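PDB 4ECN: leucine-rich repeat protein, which is of unknown function but, as an extracellular leucine-rich repeat protein, probably serves in binding other proteins. Local coordinates for residues D406-N409 with E413-P416; A331-K336 with S362-G367; A535-L540 with G576-V581; C524-S529 with H582-H587. All coordinates share one frame; numbering follows the deposited sequence.

Contact 1: residues D406-N409 with E413-P416; sequences DAIN and EMKP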
loop_
_atom_site.group_PDB
_atom_site.type_symbol
_atom_site.label_atom_id
_atom_site.label_comp_id
_atom_site.label_asym_id
_atom_site.label_seq_id
_atom_site.Cartn_x
_atom_site.Cartn_y
_atom_site.Cartn_z
ATOM N N ASP A 406 15.686 26.903 9.131
ATOM C CA ASP A 406 15.680 27.997 8.166
ATOM C C ASP A 406 17.109 28.311 7.749
ATOM O O ASP A 406 17.398 28.306 6.553
ATOM C CB ASP A 406 14.981 29.227 8.763
ATOM C CG ASP A 406 13.496 29.010 9.023
ATOM O OD1 ASP A 406 12.919 28.035 8.452
ATOM O OD2 ASP A 406 12.902 29.811 9.793
ATOM N N ALA A 407 18.013 28.459 8.742
ATOM C CA ALA A 407 19.442 28.703 8.556
ATOM C C ALA A 407 20.104 27.639 7.618
ATOM O O ALA A 407 20.864 28.009 6.722
ATOM C CB ALA A 407 20.133 28.709 9.907
ATOM N N ILE A 408 19.773 26.346 7.797
ATOM C CA ILE A 408 20.313 25.239 6.990
ATOM C C ILE A 408 19.713 25.240 5.572
ATOM O O ILE A 408 20.445 25.018 4.593
ATOM C CB ILE A 408 20.068 23.877 7.697
ATOM C CG1 ILE A 408 20.984 23.794 8.944
ATOM C CG2 ILE A 408 20.324 22.697 6.748
ATOM C CD1 ILE A 408 20.680 22.731 9.949
ATOM N N ASN A 409 18.396 25.464 5.472
ATOM C CA ASN A 409 17.677 25.467 4.206
ATOM C C ASN A 409 18.146 26.570 3.287
ATOM O O ASN A 409 18.244 26.313 2.081
ATOM C CB ASN A 409 16.188 25.587 4.418
ATOM C CG ASN A 409 15.557 24.312 4.926
ATOM O OD1 ASN A 409 16.022 23.189 4.660
ATOM N ND2 ASN A 409 14.455 24.465 5.639
ATOM N N GLU A 413 25.726 25.327 1.138
ATOM C CA GLU A 413 26.828 24.439 1.544
ATOM C C GLU A 413 26.312 23.182 2.294
ATOM O O GLU A 413 27.114 22.298 2.606
ATOM C CB GLU A 413 27.845 25.171 2.445
ATOM C CG GLU A 413 28.587 26.348 1.829
ATOM C CD GLU A 413 29.582 26.990 2.786
ATOM O OE1 GLU A 413 29.151 27.564 3.816
ATOM O OE2 GLU A 413 30.799 26.915 2.500
HETATM N N MSE A 414 24.996 23.127 2.625
HETATM C CA MSE A 414 24.357 22.017 3.344
HETATM C C MSE A 414 23.106 21.557 2.590
HETATM O O MSE A 414 22.436 22.384 1.965
HETATM C CB MSE A 414 24.008 22.429 4.785
HETATM C CG MSE A 414 25.235 22.717 5.672
HETATM SE SE MSE A 414 24.826 23.780 7.315
HETATM C CE MSE A 414 26.666 24.125 8.023
ATOM N N LYS A 415 22.800 20.240 2.626
ATOM C CA LYS A 415 21.638 19.686 1.922
ATOM C C LYS A 415 20.325 20.159 2.590
ATOM O O LYS A 415 20.294 20.294 3.817
ATOM C CB LYS A 415 21.683 18.146 1.838
ATOM C CG LYS A 415 21.567 17.387 3.158
ATOM C CD LYS A 415 21.126 15.938 2.923
ATOM C CE LYS A 415 20.719 15.243 4.207
ATOM N NZ LYS A 415 20.067 13.932 3.952
ATOM N N PRO A 416 19.249 20.448 1.812
ATOM C CA PRO A 416 18.002 20.942 2.435
ATOM C C PRO A 416 17.341 19.905 3.338
ATOM O O PRO A 416 17.528 18.693 3.152
ATOM C CB PRO A 416 17.101 21.262 1.236
ATOM C CG PRO A 416 17.632 20.449 0.130
ATOM C CD PRO A 416 19.118 20.376 0.344
#
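The last turn of helix 402-409 is met by the chain returning on itself after a short loop, which brings the CA atoms of Asn-409 and Pro-416 to 4.9 Å and those of Ile-408 and Met-414 to 6.3 Å. Ile-408 carries the apolar part. With CG1 anti to its own carbonyl carbon (chi1 -71°), it presents two branches: CG1 lies 4.2 Å from the selenium SE of Met-414, a selenomethionine, while its CG2 methyl rests 3.8 Å from the backbone O of Lys-415. The two side chains cross at about a right angle, and Met-414, extended beyond CG, meets the isoleucine at CB and SE. This helix belongs to the long excursion between strands 351-353 and 452-456, neighbours in the first leucine-rich repeat sheet, yet Ala-407 and Ile-408 touch Asn-757 on strand 757-759 of the second sheet. Nearby, Asn-409 OD1 approaches Pro-416 CA to 3.7 Å, a van der Waals approach that accompanies the hydrogen bond OD1 accepts from Ile-417 N. Lys-415 O is in turn bound by Arg-397 NH1.

Contact 2: residues A331-K336 with S362-G367; sequences AGFGAK and SGRLFG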
loop_
_atom_site.group_PDB
_atom_site.type_symbol
_atom_site.label_atom_id
_atom_site.label_comp_id
_atom_site.label_asym_id
_atom_site.label_seq_id
_atom_site.Cartn_x
_atom_site.Cartn_y
_atom_site.Cartn_z
ATOM N N ALA A 331 -4.751 -5.986 -4.662
ATOM C CA ALA A 331 -4.655 -4.774 -3.862
ATOM C C ALA A 331 -5.480 -3.632 -4.481
ATOM O O ALA A 331 -5.408 -3.411 -5.696
ATOM C CB ALA A 331 -3.196 -4.358 -3.729
ATOM N N GLY A 332 -6.245 -2.935 -3.625
ATOM C CA GLY A 332 -7.065 -1.783 -3.980
ATOM C C GLY A 332 -8.504 -2.063 -4.354
ATOM O O GLY A 332 -9.344 -1.169 -4.247
ATOM N N PHE A 333 -8.822 -3.297 -4.760
ATOM C CA PHE A 333 -10.161 -3.656 -5.235
ATOM C C PHE A 333 -11.182 -3.897 -4.144
ATOM O O PHE A 333 -12.379 -3.713 -4.394
ATOM C CB PHE A 333 -10.093 -4.916 -6.079
ATOM C CG PHE A 333 -9.425 -4.679 -7.402
ATOM C CD1 PHE A 333 -10.062 -3.943 -8.394
ATOM C CD2 PHE A 333 -8.196 -5.243 -7.682
ATOM C CE1 PHE A 333 -9.463 -3.746 -9.626
ATOM C CE2 PHE A 333 -7.598 -5.050 -8.919
ATOM C CZ PHE A 333 -8.236 -4.302 -9.883
ATOM N N GLY A 334 -10.725 -4.349 -2.979
ATOM C CA GLY A 334 -11.609 -4.664 -1.862
ATOM C C GLY A 334 -12.307 -5.984 -2.071
ATOM O O GLY A 334 -13.539 -6.040 -2.108
ATOM N N ALA A 335 -11.515 -7.048 -2.247
ATOM C CA ALA A 335 -12.040 -8.395 -2.461
ATOM C C ALA A 335 -12.678 -8.956 -1.175
ATOM O O ALA A 335 -12.242 -8.630 -0.074
ATOM C CB ALA A 335 -10.932 -9.307 -2.938
ATOM N N LYS A 336 -13.727 -9.768 -1.325
ATOM C CA LYS A 336 -14.437 -10.405 -0.214
ATOM C C LYS A 336 -14.609 -11.867 -0.544
ATOM O O LYS A 336 -15.142 -12.170 -1.608
ATOM C CB LYS A 336 -15.812 -9.723 0.046
ATOM C CG LYS A 336 -15.762 -8.272 0.529
ATOM C CD LYS A 336 -17.070 -7.492 0.312
ATOM C CE LYS A 336 -17.099 -6.765 -1.025
ATOM N NZ LYS A 336 -18.348 -5.977 -1.209
ATOM N N SER A 362 -1.764 4.341 -1.817
ATOM C CA SER A 362 -1.516 4.329 -3.260
ATOM C C SER A 362 -2.016 3.056 -3.991
ATOM O O SER A 362 -1.521 2.764 -5.084
ATOM C CB SER A 362 -0.019 4.482 -3.516
ATOM O OG SER A 362 0.763 3.598 -2.729
ATOM N N GLY A 363 -3.029 2.378 -3.434
ATOM C CA GLY A 363 -3.600 1.159 -4.007
ATOM C C GLY A 363 -2.590 0.067 -4.323
ATOM O O GLY A 363 -1.876 -0.431 -3.440
ATOM N N ARG A 364 -2.487 -0.245 -5.617
ATOM C CA ARG A 364 -1.636 -1.264 -6.251
ATOM C C ARG A 364 -0.149 -0.902 -6.212
ATOM O O ARG A 364 0.696 -1.795 -6.310
ATOM C CB ARG A 364 -2.096 -1.348 -7.709
ATOM C CG ARG A 364 -1.498 -2.382 -8.614
ATOM C CD ARG A 364 -2.164 -2.291 -9.972
ATOM N NE ARG A 364 -3.612 -2.530 -9.915
ATOM C CZ ARG A 364 -4.517 -1.744 -10.486
ATOM N NH1 ARG A 364 -4.140 -0.675 -11.167
ATOM N NH2 ARG A 364 -5.806 -2.023 -10.380
ATOM N N LEU A 365 0.168 0.404 -6.133
ATOM C CA LEU A 365 1.536 0.916 -6.149
ATOM C C LEU A 365 2.167 1.072 -4.767
ATOM O O LEU A 365 1.478 1.093 -3.738
ATOM C CB LEU A 365 1.572 2.290 -6.812
ATOM C CG LEU A 365 1.091 2.395 -8.229
ATOM C CD1 LEU A 365 0.997 3.859 -8.653
ATOM C CD2 LEU A 365 1.969 1.573 -9.165
ATOM N N PHE A 366 3.504 1.197 -4.789
ATOM C CA PHE A 366 4.422 1.488 -3.699
ATOM C C PHE A 366 5.075 2.781 -4.068
ATOM O O PHE A 366 6.086 2.796 -4.789
ATOM C CB PHE A 366 5.421 0.351 -3.484
ATOM C CG PHE A 366 4.803 -0.962 -3.082
ATOM C CD1 PHE A 366 4.389 -1.874 -4.041
ATOM C CD2 PHE A 366 4.667 -1.301 -1.743
ATOM C CE1 PHE A 366 3.829 -3.091 -3.666
ATOM C CE2 PHE A 366 4.113 -2.521 -1.369
ATOM C CZ PHE A 366 3.689 -3.404 -2.332
ATOM N N GLY A 367 4.393 3.867 -3.715
ATOM C CA GLY A 367 4.799 5.197 -4.130
ATOM C C GLY A 367 4.407 5.363 -5.581
ATOM O O GLY A 367 3.213 5.462 -5.891
HETATM O O HOH W 1 -4.572 -4.522 -7.953
#
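Phe-333 and Arg-364 meet at an oblique angle, the ring and guanidinium planes inclined by 44°. The touching atoms are CZ of the ring and NH2 of the arginine, 3.4 Å apart. Seen from the guanidinium, the ring comes to an edge, near its plane; the approach is thus not a stack of guanidinium over ring. The arginine chain is extended through its first two torsions and bends at the third (chi3 -60°), which turns the head group back toward the segment 331-336. The bend also presents NE to a water molecule that it reaches at 3.0 Å; the same water donates to Ala-331 O at 2.7 Å. This water, like CE2 of Phe-333, lies in the guanidinium plane, and it provides a polar link between the two loops. Closer to the backbone, Ala-331 CB packs 4.2 Å from Gly-363 O. Gly-363 is the second residue of a type II' beta turn, closed by Leu-365 N to Ser-362 O at 3.1 Å, and its positive phi suits a glycine. Ser-362 OG reinforces the turn with a bond to Leu-365 O of 2.8 Å, from above the carbonyl plane. Tyr-288 makes a cation-pi contact with Arg-364, and Trp-302 meets Phe-333 edge-to-face. The side chain of Arg-364 is about 8 Å from the bound sodium ion, whose ligands include Gln-314 and Val-317. The contact joins the loop leaving strand 325-329 to the turn following helix 359-362, which comes after strand 351-353, the parallel neighbour of that strand in the sheet.

Contact 3: residues A535-L540 with G576-V581; sequences ADWTRL and GLLDCV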
loop_
_atom_site.group_PDB
_atom_site.type_symbol
_atom_site.label_atom_id
_atom_site.label_comp_id
_atom_site.label_asym_id
_atom_site.label_seq_id
_atom_site.Cartn_x
_atom_site.Cartn_y
_atom_site.Cartn_z
ATOM N N ALA A 535 7.342 -16.261 21.490
ATOM C CA ALA A 535 7.414 -17.646 21.039
ATOM C C ALA A 535 7.652 -17.737 19.524
ATOM O O ALA A 535 8.558 -18.440 19.080
ATOM C CB ALA A 535 6.123 -18.360 21.392
ATOM N N ASP A 536 6.843 -17.004 18.739
ATOM C CA ASP A 536 6.902 -17.004 17.286
ATOM C C ASP A 536 8.265 -16.512 16.790
ATOM O O ASP A 536 8.846 -17.161 15.914
ATOM C CB ASP A 536 5.769 -16.155 16.703
ATOM C CG ASP A 536 4.400 -16.834 16.652
ATOM O OD1 ASP A 536 4.348 -18.104 16.701
ATOM O OD2 ASP A 536 3.388 -16.113 16.458
ATOM N N TRP A 537 8.798 -15.421 17.379
ATOM C CA TRP A 537 10.103 -14.901 16.986
ATOM C C TRP A 537 11.184 -15.915 17.380
ATOM O O TRP A 537 12.041 -16.214 16.548
ATOM C CB TRP A 537 10.367 -13.508 17.581
ATOM C CG TRP A 537 11.615 -12.803 17.079
ATOM C CD1 TRP A 537 12.480 -13.232 16.109
ATOM C CD2 TRP A 537 12.133 -11.545 17.547
ATOM N NE1 TRP A 537 13.510 -12.336 15.961
ATOM C CE2 TRP A 537 13.318 -11.285 16.822
ATOM C CE3 TRP A 537 11.709 -10.609 18.513
ATOM C CZ2 TRP A 537 14.091 -10.138 17.043
ATOM C CZ3 TRP A 537 12.477 -9.470 18.724
ATOM C CH2 TRP A 537 13.648 -9.244 17.994
ATOM N N THR A 538 11.102 -16.506 18.596
ATOM C CA THR A 538 12.040 -17.549 19.029
ATOM C C THR A 538 12.048 -18.697 18.012
ATOM O O THR A 538 13.135 -19.099 17.595
ATOM C CB THR A 538 11.733 -18.097 20.439
ATOM O OG1 THR A 538 11.447 -17.047 21.352
ATOM C CG2 THR A 538 12.869 -18.914 20.994
ATOM N N ARG A 539 10.841 -19.190 17.580
ATOM C CA ARG A 539 10.718 -20.309 16.625
ATOM C C ARG A 539 11.432 -19.961 15.329
ATOM O O ARG A 539 12.274 -20.734 14.866
ATOM C CB ARG A 539 9.256 -20.704 16.348
ATOM C CG ARG A 539 9.182 -22.020 15.587
ATOM C CD ARG A 539 7.786 -22.452 15.193
ATOM N NE ARG A 539 7.834 -23.462 14.124
ATOM C CZ ARG A 539 6.767 -23.920 13.467
ATOM N NH1 ARG A 539 5.550 -23.477 13.764
ATOM N NH2 ARG A 539 6.913 -24.818 12.500
ATOM N N LEU A 540 11.141 -18.775 14.805
ATOM C CA LEU A 540 11.701 -18.211 13.589
ATOM C C LEU A 540 13.250 -18.177 13.631
ATOM O O LEU A 540 13.891 -18.591 12.670
ATOM C CB LEU A 540 11.135 -16.794 13.433
ATOM C CG LEU A 540 11.054 -16.232 12.040
ATOM C CD1 LEU A 540 9.947 -16.910 11.236
ATOM C CD2 LEU A 540 10.785 -14.741 12.096
ATOM N N GLY A 576 19.944 -7.757 8.839
ATOM C CA GLY A 576 20.407 -6.436 8.428
ATOM C C GLY A 576 19.443 -5.307 8.722
ATOM O O GLY A 576 19.861 -4.149 8.762
ATOM N N LEU A 577 18.145 -5.616 8.932
ATOM C CA LEU A 577 17.125 -4.607 9.281
ATOM C C LEU A 577 16.244 -5.138 10.374
ATOM O O LEU A 577 15.736 -6.248 10.260
ATOM C CB LEU A 577 16.265 -4.181 8.069
ATOM C CG LEU A 577 15.193 -3.108 8.299
ATOM C CD1 LEU A 577 14.960 -2.318 7.052
ATOM C CD2 LEU A 577 13.880 -3.699 8.819
ATOM N N LEU A 578 16.009 -4.321 11.401
ATOM C CA LEU A 578 15.132 -4.689 12.496
ATOM C C LEU A 578 14.311 -3.488 12.924
ATOM O O LEU A 578 14.879 -2.464 13.288
ATOM C CB LEU A 578 15.922 -5.260 13.671
ATOM C CG LEU A 578 15.108 -5.645 14.878
ATOM C CD1 LEU A 578 14.279 -6.892 14.603
ATOM C CD2 LEU A 578 16.003 -5.868 16.059
ATOM N N ASP A 579 12.971 -3.626 12.857
ATOM C CA ASP A 579 11.955 -2.657 13.240
ATOM C C ASP A 579 11.127 -3.231 14.383
ATOM O O ASP A 579 10.414 -4.207 14.175
ATOM C CB ASP A 579 11.061 -2.306 12.027
ATOM C CG ASP A 579 9.652 -1.826 12.368
ATOM O OD1 ASP A 579 9.520 -0.963 13.238
ATOM O OD2 ASP A 579 8.685 -2.301 11.732
ATOM N N CYS A 580 11.209 -2.624 15.573
ATOM C CA CYS A 580 10.448 -2.983 16.765
ATOM C C CYS A 580 9.764 -1.777 17.327
ATOM O O CYS A 580 9.531 -1.702 18.536
ATOM C CB CYS A 580 11.346 -3.621 17.808
ATOM S SG CYS A 580 11.645 -5.365 17.518
ATOM N N VAL A 581 9.424 -0.830 16.474
ATOM C CA VAL A 581 8.767 0.371 16.944
ATOM C C VAL A 581 7.373 0.012 17.446
ATOM O O VAL A 581 6.782 -0.974 17.003
ATOM C CB VAL A 581 8.728 1.481 15.877
ATOM C CG1 VAL A 581 10.108 1.691 15.288
ATOM C CG2 VAL A 581 7.715 1.180 14.781
#
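Trp-537 of helix 530-542 and Leu-578 and Cys-580, at and just beyond strand 577-579, belong to the hydrophobic core of the leucine-rich repeat solenoid, where helix 530-542 packs inward, across the core from the sheet, against residues that the strand turns into the interior. The helix and strand backbones stay well apart, Trp-537 CA being 11.9 Å from Cys-580 CA, and the indole spans the gap. It does so with CG anti to the backbone N (chi1 -172°), which sends the six-membered ring toward the strand. There CZ2 lies 4.1 Å from Leu-578 CD1, the two side chains crossing at about a right angle, and CZ3 lies 4.4 Å from Cys-580 SG. The sulfur sits 5.2 Å from the centroid of the six-membered ring, 51° off its normal, a sulfur-aromatic contact of oblique geometry. Phe-553 and Phe-563 bring further rings to the indole, the latter edge-to-face. At the end of the strand, Asp-579 OD1 accepts from Val-581 N at 3.2 Å, an Asx turn as the chain leaves the sheet. The direct contact between these two segments is mainly apolar packing, with the oblique sulfur-aromatic approach as its one more specific feature.

Contact 4: residues C524-S529 with H582-H587; sequences CNRGIS and HNKVRH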
loop_
_atom_site.group_PDB
_atom_site.type_symbol
_atom_site.label_atom_id
_atom_site.label_comp_id
_atom_site.label_asym_id
_atom_site.label_seq_id
_atom_site.Cartn_x
_atom_site.Cartn_y
_atom_site.Cartn_z
ATOM N N CYS A 524 1.678 -4.711 12.889
ATOM C CA CYS A 524 0.271 -4.417 13.235
ATOM C C CYS A 524 -0.550 -5.708 13.415
ATOM O O CYS A 524 -1.744 -5.761 13.079
ATOM C CB CYS A 524 -0.376 -3.503 12.198
ATOM S SG CYS A 524 0.478 -1.924 11.963
ATOM N N ASN A 525 0.070 -6.720 14.003
ATOM C CA ASN A 525 -0.599 -7.977 14.274
ATOM C C ASN A 525 -0.805 -8.066 15.779
ATOM O O ASN A 525 -0.382 -9.015 16.456
ATOM C CB ASN A 525 0.185 -9.130 13.682
ATOM C CG ASN A 525 0.063 -9.126 12.179
ATOM O OD1 ASN A 525 -0.996 -8.833 11.626
ATOM N ND2 ASN A 525 1.140 -9.441 11.476
ATOM N N ARG A 526 -1.516 -7.054 16.297
ATOM C CA ARG A 526 -1.821 -6.910 17.715
ATOM C C ARG A 526 -2.821 -7.998 18.185
ATOM O O ARG A 526 -3.213 -8.012 19.365
ATOM C CB ARG A 526 -2.332 -5.496 17.983
ATOM C CG ARG A 526 -1.156 -4.565 18.109
ATOM C CD ARG A 526 -1.487 -3.108 18.032
ATOM N NE ARG A 526 -0.357 -2.337 18.556
ATOM C CZ ARG A 526 -0.356 -1.021 18.710
ATOM N NH1 ARG A 526 -1.414 -0.304 18.349
ATOM N NH2 ARG A 526 0.704 -0.409 19.225
ATOM N N GLY A 527 -3.135 -8.938 17.280
ATOM C CA GLY A 527 -3.946 -10.113 17.567
ATOM C C GLY A 527 -3.092 -11.148 18.283
ATOM O O GLY A 527 -3.607 -11.969 19.045
ATOM N N ILE A 528 -1.760 -11.096 18.039
ATOM C CA ILE A 528 -0.733 -11.940 18.659
ATOM C C ILE A 528 -0.393 -11.311 20.028
ATOM O O ILE A 528 -0.201 -10.100 20.123
ATOM C CB ILE A 528 0.507 -12.072 17.715
ATOM C CG1 ILE A 528 0.114 -12.463 16.274
ATOM C CG2 ILE A 528 1.525 -13.045 18.273
ATOM C CD1 ILE A 528 1.224 -12.358 15.235
ATOM N N SER A 529 -0.361 -12.118 21.088
ATOM C CA SER A 529 -0.077 -11.622 22.437
ATOM C C SER A 529 1.405 -11.427 22.612
ATOM O O SER A 529 2.162 -11.909 21.764
ATOM C CB SER A 529 -0.603 -12.604 23.476
ATOM O OG SER A 529 0.203 -13.769 23.467
ATOM N N HIS A 582 6.883 0.796 18.407
ATOM C CA HIS A 582 5.552 0.719 18.989
ATOM C C HIS A 582 5.191 -0.705 19.432
ATOM O O HIS A 582 4.119 -1.246 19.112
ATOM C CB HIS A 582 4.500 1.268 18.027
ATOM C CG HIS A 582 4.684 2.730 17.792
ATOM N ND1 HIS A 582 5.453 3.198 16.746
ATOM C CD2 HIS A 582 4.242 3.783 18.516
ATOM C CE1 HIS A 582 5.429 4.517 16.839
ATOM N NE2 HIS A 582 4.724 4.917 17.896
ATOM N N ASN A 583 6.082 -1.279 20.226
ATOM C CA ASN A 583 5.819 -2.518 20.919
ATOM C C ASN A 583 5.704 -2.103 22.358
ATOM O O ASN A 583 5.350 -0.942 22.612
ATOM C CB ASN A 583 6.866 -3.586 20.629
ATOM C CG ASN A 583 6.664 -4.305 19.308
ATOM O OD1 ASN A 583 6.285 -5.471 19.275
ATOM N ND2 ASN A 583 6.908 -3.640 18.188
ATOM N N LYS A 584 5.995 -2.990 23.300
ATOM C CA LYS A 584 5.966 -2.668 24.733
ATOM C C LYS A 584 7.249 -3.251 25.348
ATOM O O LYS A 584 7.260 -3.682 26.513
ATOM C CB LYS A 584 4.660 -3.202 25.410
ATOM C CG LYS A 584 3.353 -2.424 25.093
ATOM C CD LYS A 584 2.648 -2.856 23.799
ATOM C CE LYS A 584 1.431 -2.021 23.441
ATOM N NZ LYS A 584 0.874 -2.387 22.102
ATOM N N VAL A 585 8.344 -3.245 24.528
ATOM C CA VAL A 585 9.621 -3.883 24.845
ATOM C C VAL A 585 10.225 -3.246 26.102
ATOM O O VAL A 585 10.550 -2.060 26.109
ATOM C CB VAL A 585 10.628 -3.883 23.666
ATOM C CG1 VAL A 585 11.952 -4.522 24.069
ATOM C CG2 VAL A 585 10.054 -4.622 22.465
ATOM N N ARG A 586 10.362 -4.068 27.162
ATOM C CA ARG A 586 10.959 -3.667 28.442
ATOM C C ARG A 586 12.308 -4.384 28.653
ATOM O O ARG A 586 13.056 -3.998 29.555
ATOM C CB ARG A 586 10.004 -3.950 29.640
ATOM C CG ARG A 586 9.640 -5.426 29.867
ATOM C CD ARG A 586 8.862 -5.699 31.151
ATOM N NE ARG A 586 7.725 -6.592 30.900
ATOM C CZ ARG A 586 7.788 -7.918 30.921
ATOM N NH1 ARG A 586 8.922 -8.532 31.234
ATOM N NH2 ARG A 586 6.713 -8.642 30.642
ATOM N N HIS A 587 12.604 -5.441 27.844
ATOM C CA HIS A 587 13.829 -6.227 27.989
ATOM C C HIS A 587 14.433 -6.677 26.633
ATOM O O HIS A 587 13.821 -7.468 25.907
ATOM C CB HIS A 587 13.547 -7.469 28.856
ATOM C CG HIS A 587 14.741 -8.359 29.032
ATOM N ND1 HIS A 587 15.785 -8.015 29.887
ATOM C CD2 HIS A 587 15.039 -9.536 28.428
ATOM C CE1 HIS A 587 16.674 -8.989 29.775
ATOM N NE2 HIS A 587 16.272 -9.925 28.909
#
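Arg-526 and Lys-584 come together at the surface of the leucine-rich repeat solenoid, each one residue beyond an asparagine, Asn-525 and Asn-583, that bonds inward to backbone atoms in the manner of the asparagine ladder of this fold. The two long side chains cross at about a right angle. Arg-526, extended from CG to NE with CG anti to the carbonyl carbon (chi1 -82°), reaches with its guanidinium toward the 582-587 loop. Lys-584 leaves its backbone with a similar first torsion but bends at the second (chi2 85°), and its straight remainder brings NZ to 3.5 Å from Arg-526 NH2. Both are donors and both are presumably positive, so the approach is not a bond and would be unfavourable by itself. Arg-526 NH1 forms a salt bridge with Asp-427, which would help to offset the arginine charge, and Lys-584 NZ has a hydrogen-bonding partner of its own. The 524-529 loop is shaped by a type I beta turn from Asn-525 to Ile-528, and Ser-529 then caps the N-terminus of helix 530-542. The same Arg-526 NH2 also lies 3.5 Å from His-582 O, which is at the guanidinium edge and near its plane.

In the fold
Along the chain contact 2 comes first, then contact 1, then contacts 3 and 4, with contact 3 nested inside the loop that contact 4 closes. Contacts 3 and 4 have centres 11 Å apart and touch directly, Asp-536 OD2 lying 4.0 Å from Ile-528 CG2; contact 4 uses the loops before helix 530-542 and after strand 577-579, contact 3 that helix and strand. Contact 2 lies in loops that follow strands 325-329 and 351-353, near the start of the same ten-stranded sheet, its centre 26 to 27 Å from theirs. Contact 1, 37 to 38 Å from the others between centres, brings an insertion from the first repeat sheet against the second, while contacts 3 and 4 tie turns of the first.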